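Local coordinates for protein cytosol aminopeptidase (PDB 3IJ3) that probably removes N-terminal residues from peptides as a manganese-dependent aminopeptidase of the M17 family, at residues L391-P396 / L470-H475; A452-D457 / G464-A469. All blocks are in the same frame, centred on the assembly; numbering follows the deposited sequence.

Interaction 1: residues L391-P396 / L470-H475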
# COMPACT_ATOMS: atom_id res chain seq x y z
N LEU A 391 28.11 -4.53 30.65
CA LEU A 391 29.03 -5.67 30.51
C LEU A 391 29.13 -6.46 31.82
O LEU A 391 29.04 -7.71 31.82
CB LEU A 391 30.38 -5.18 30.05
CG LEU A 391 30.43 -4.69 28.61
CD1 LEU A 391 31.78 -4.04 28.29
CD2 LEU A 391 30.15 -5.86 27.66
N LYS A 392 29.24 -5.75 32.94
CA LYS A 392 29.33 -6.42 34.25
C LYS A 392 28.08 -7.24 34.60
O LYS A 392 28.20 -8.31 35.22
CB LYS A 392 29.61 -5.41 35.37
CG LYS A 392 30.98 -4.77 35.29
CD LYS A 392 31.34 -4.05 36.60
CE LYS A 392 32.79 -3.52 36.62
NZ LYS A 392 33.09 -2.44 35.63
N THR A 393 26.91 -6.74 34.24
CA THR A 393 25.65 -7.40 34.53
C THR A 393 25.10 -8.30 33.42
O THR A 393 24.09 -8.97 33.62
CB THR A 393 24.55 -6.34 34.79
OG1 THR A 393 24.44 -5.47 33.65
CG2 THR A 393 24.89 -5.51 36.03
N ASP A 394 25.74 -8.29 32.26
CA ASP A 394 25.21 -9.01 31.08
C ASP A 394 23.75 -8.60 30.84
O ASP A 394 22.87 -9.45 30.63
CB ASP A 394 25.34 -10.54 31.20
CG ASP A 394 24.88 -11.26 29.91
OD1 ASP A 394 24.90 -10.63 28.82
OD2 ASP A 394 24.52 -12.46 29.98
N ASP A 395 23.47 -7.30 30.92
CA ASP A 395 22.16 -6.75 30.65
C ASP A 395 22.46 -5.80 29.49
O ASP A 395 22.89 -4.68 29.71
CB ASP A 395 21.63 -6.02 31.88
CG ASP A 395 20.24 -5.47 31.69
OD1 ASP A 395 19.51 -5.92 30.77
OD2 ASP A 395 19.87 -4.61 32.52
N PRO A 396 22.25 -6.27 28.26
CA PRO A 396 22.73 -5.50 27.11
C PRO A 396 22.11 -4.15 26.82
O PRO A 396 20.92 -3.96 27.02
CB PRO A 396 22.52 -6.45 25.91
CG PRO A 396 21.71 -7.55 26.36
CD PRO A 396 21.65 -7.56 27.88
N LEU A 470 17.46 -2.41 33.17
CA LEU A 470 17.43 -2.07 34.60
C LEU A 470 18.52 -2.59 35.46
O LEU A 470 18.95 -1.88 36.38
CB LEU A 470 16.09 -2.44 35.26
CG LEU A 470 14.87 -1.75 34.75
CD1 LEU A 470 13.78 -1.91 35.84
CD2 LEU A 470 15.19 -0.30 34.52
N ARG A 471 18.96 -3.83 35.24
CA ARG A 471 20.05 -4.36 36.04
C ARG A 471 21.30 -3.54 35.80
O ARG A 471 22.01 -3.22 36.75
CB ARG A 471 20.31 -5.85 35.81
CG ARG A 471 19.12 -6.74 36.18
CD ARG A 471 19.59 -8.07 36.72
NE ARG A 471 20.35 -7.83 37.95
CZ ARG A 471 21.68 -7.78 38.01
NH1 ARG A 471 22.41 -8.01 36.93
NH2 ARG A 471 22.27 -7.55 39.16
N ALA A 472 21.54 -3.17 34.54
CA ALA A 472 22.73 -2.36 34.20
C ALA A 472 22.62 -1.01 34.89
O ALA A 472 23.56 -0.56 35.55
CB ALA A 472 22.83 -2.14 32.66
N VAL A 473 21.48 -0.35 34.73
CA VAL A 473 21.30 0.98 35.35
C VAL A 473 21.43 0.89 36.87
O VAL A 473 22.11 1.73 37.47
CB VAL A 473 19.97 1.64 34.97
CG1 VAL A 473 19.81 2.99 35.73
CG2 VAL A 473 19.88 1.84 33.45
N PHE A 474 20.81 -0.11 37.49
CA PHE A 474 20.90 -0.23 38.94
C PHE A 474 22.33 -0.47 39.41
O PHE A 474 22.77 0.08 40.44
CB PHE A 474 19.95 -1.30 39.51
CG PHE A 474 19.89 -1.26 41.00
CD1 PHE A 474 19.23 -0.23 41.65
CD2 PHE A 474 20.51 -2.23 41.77
CE1 PHE A 474 19.21 -0.14 43.04
CE2 PHE A 474 20.47 -2.16 43.16
CZ PHE A 474 19.80 -1.10 43.79
N HIS A 475 23.07 -1.32 38.69
CA HIS A 475 24.48 -1.56 39.02
C HIS A 475 25.24 -0.22 39.01
O HIS A 475 26.02 0.08 39.93
CB HIS A 475 25.09 -2.55 38.02
CG HIS A 475 26.56 -2.73 38.18
ND1 HIS A 475 27.10 -3.74 38.96
CD2 HIS A 475 27.60 -2.04 37.67
CE1 HIS A 475 28.42 -3.64 38.93
NE2 HIS A 475 28.75 -2.61 38.16
O HOH W 1 30.61 -0.89 36.42

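Interaction 2: residues A452-D457 / G464-A469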
# COMPACT_ATOMS: atom_id res chain seq x y z
N ALA A 452 10.66 -3.43 25.36
CA ALA A 452 9.86 -3.87 26.51
C ALA A 452 8.93 -5.04 26.25
O ALA A 452 7.90 -5.14 26.88
CB ALA A 452 9.06 -2.67 27.08
N TRP A 453 9.33 -5.95 25.36
CA TRP A 453 8.49 -7.07 24.98
C TRP A 453 9.30 -8.22 24.40
O TRP A 453 10.31 -7.98 23.73
CB TRP A 453 7.50 -6.55 23.92
CG TRP A 453 6.39 -7.48 23.50
CD1 TRP A 453 6.43 -8.40 22.50
CD2 TRP A 453 5.08 -7.55 24.07
NE1 TRP A 453 5.21 -9.05 22.40
CE2 TRP A 453 4.37 -8.54 23.36
CE3 TRP A 453 4.43 -6.88 25.10
CZ2 TRP A 453 3.06 -8.86 23.64
CZ3 TRP A 453 3.13 -7.20 25.37
CH2 TRP A 453 2.47 -8.20 24.67
N ASN A 454 8.88 -9.44 24.72
CA ASN A 454 9.43 -10.65 24.15
C ASN A 454 8.47 -11.11 23.05
O ASN A 454 7.34 -11.55 23.33
CB ASN A 454 9.54 -11.77 25.19
CG ASN A 454 10.51 -11.43 26.30
OD1 ASN A 454 11.61 -10.90 26.05
ND2 ASN A 454 10.15 -11.79 27.55
N LEU A 455 8.93 -11.07 21.80
CA LEU A 455 8.11 -11.55 20.68
C LEU A 455 8.03 -13.07 20.62
O LEU A 455 7.06 -13.63 20.15
CB LEU A 455 8.70 -11.03 19.37
CG LEU A 455 8.56 -9.52 19.17
CD1 LEU A 455 9.51 -9.01 18.11
CD2 LEU A 455 7.09 -9.17 18.83
N GLU A 456 9.06 -13.73 21.13
CA GLU A 456 9.14 -15.19 21.11
C GLU A 456 9.36 -15.74 22.51
O GLU A 456 9.90 -15.07 23.35
CB GLU A 456 10.39 -15.59 20.33
CG GLU A 456 10.54 -15.06 18.92
CD GLU A 456 12.01 -15.03 18.49
OE1 GLU A 456 12.84 -14.38 19.19
OE2 GLU A 456 12.35 -15.62 17.44
N ASP A 457 8.95 -16.98 22.72
CA ASP A 457 9.12 -17.66 24.00
C ASP A 457 10.54 -18.22 24.12
O ASP A 457 10.84 -19.25 23.52
CB ASP A 457 8.12 -18.82 24.06
CG ASP A 457 8.25 -19.63 25.32
OD1 ASP A 457 8.34 -19.04 26.40
OD2 ASP A 457 8.23 -20.87 25.22
N GLY A 464 5.41 -11.61 25.79
CA GLY A 464 4.71 -10.50 26.46
C GLY A 464 5.69 -9.49 27.03
O GLY A 464 6.85 -9.41 26.60
N GLY A 465 5.24 -8.71 28.01
CA GLY A 465 6.06 -7.64 28.58
C GLY A 465 7.35 -8.13 29.17
O GLY A 465 7.45 -9.27 29.67
N GLU A 466 8.36 -7.28 29.12
CA GLU A 466 9.64 -7.65 29.65
C GLU A 466 10.43 -6.46 30.13
O GLU A 466 10.27 -5.34 29.62
CB GLU A 466 10.44 -8.40 28.58
CG GLU A 466 11.75 -8.97 29.05
CD GLU A 466 11.58 -9.95 30.20
OE1 GLU A 466 11.67 -11.16 29.94
OE2 GLU A 466 11.34 -9.52 31.37
N ALA A 467 11.25 -6.71 31.15
CA ALA A 467 12.16 -5.73 31.71
C ALA A 467 13.53 -5.84 31.05
O ALA A 467 14.10 -6.95 30.95
CB ALA A 467 12.31 -5.94 33.23
N MET A 468 14.12 -4.71 30.73
CA MET A 468 15.43 -4.68 30.15
C MET A 468 16.13 -3.43 30.62
O MET A 468 15.51 -2.52 31.19
CB MET A 468 15.34 -4.78 28.64
CG MET A 468 14.40 -3.80 28.01
SD MET A 468 13.77 -4.37 26.41
CE MET A 468 12.89 -5.83 26.97
N ALA A 469 17.44 -3.44 30.49
CA ALA A 469 18.32 -2.33 30.87
C ALA A 469 18.45 -2.01 32.37
O ALA A 469 19.45 -1.42 32.77
CB ALA A 469 17.95 -1.04 30.14

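Interaction 1: residues L391-P396 / L470-H475
D395 reaches from the end of one helix to the first turn of another: its OD2 accepts the backbone N-H of A472 at 3.0 Å, with an N-H...O angle of 160°. OD2 spends its anti lone pair, the one directed away from OD1, on this bond. The backbone N of R471 lies equally near, and CB of R471 lies 3.5 Å from D395 OD2. The carboxylate arrives here because CG is anti to the backbone N of D395 (chi1 -178°), which extends the side chain straight at the helix. OD1 binds the backbone N of A469, so the carboxylate as a whole occupies backbone N-H groups at the N-terminus of helix 470-481; its negative charge there would probably interact favourably with the helix dipole. The accepting side chain, D395, follows a Schellman motif that closes helix 380-393. D394, with positive phi, is the C-prime residue of that motif, and D395 N returns to S390 O, while the D394 N to L391 O bond is weak. Two residues before D395, T393 packs between the helices. Its OG1 is held chiefly by A389 O of its own helix, so it meets A472 only by packing, T393 OG1 lying 3.6 Å from A472 CA. CG2 of T393 rests against CB of H475, also at 3.6 Å. K392 crosses the H475 side chain at about a right angle: CB of K392 lies over one face of the imidazole, and K392 CD comes to 3.3 Å from H475 NE2. A water in plane at the ring edge joins the two polar ends, accepting from K392 NZ and hydrogen-bonded to H475 NE2 at 3.1 Å.

Interaction 2: residues A452-D457 / G464-A469
E466 comes up to N454 from CB onward. Its CB lies 3.7 Å from N454 OD1, and CG touches both OD1 and ND2 of that amide. The chain then bends at chi2 (59°), turning the carboxylate back beside N454. E466 OE1 accepts from N454 ND2 at 2.9 Å; the hydrogen bond is nearly straight and lies in the amide plane, but meets the carboxylate from above its own plane, the two planes being 69° apart. OE2 uses its anti lone pair for the backbone N of A467. The backbones form an antiparallel beta hairpin between strands 445-454 and 464-465. N454 and G464 are its hydrogen-bonded pair, N454 N to G464 O being 2.8 Å and G464 N to N454 O 3.1 Å, whereas W453 and G465 are a non-hydrogen-bonded pair. G464 CA sits over the six-membered ring of W453, 3.5 Å from its centroid and 5° off the normal, a CH-pi contact. Beyond the pair, E466 N reaches A452 O from above the carbonyl plane. R174 forms a salt bridge with E466 OE1, and P462 O also accepts from N454 ND2. With OE1 gripped by both an amide and a guanidinium, and OE2 by a backbone N-H, the buried E466 carboxylate is probably stabilised as an anion and fixed in rotation.

The centres of interactions 1 and 2 are about 16 Å apart, both inside the catalytic domain. Along the chain, helix 380-393 comes first, then strand 445-454, strand 464-465 and helix 470-481, so interaction 2 is nested within the loop that interaction 1 closes. The segment 464-469 leads directly into 470-475, and the two contacts meet at that junction: D395 OD1 lies 3.2 Å from the N of A469, the N-cap residue. The hairpin strands belong to the mixed sheet of the catalytic domain, while interaction 1 docks the end of helix 380-393 against helix 470-481, which follows the hairpin. Both contacts are structural packing; in interaction 2 the A452 side chain lies about 12 Å from the lithium ion.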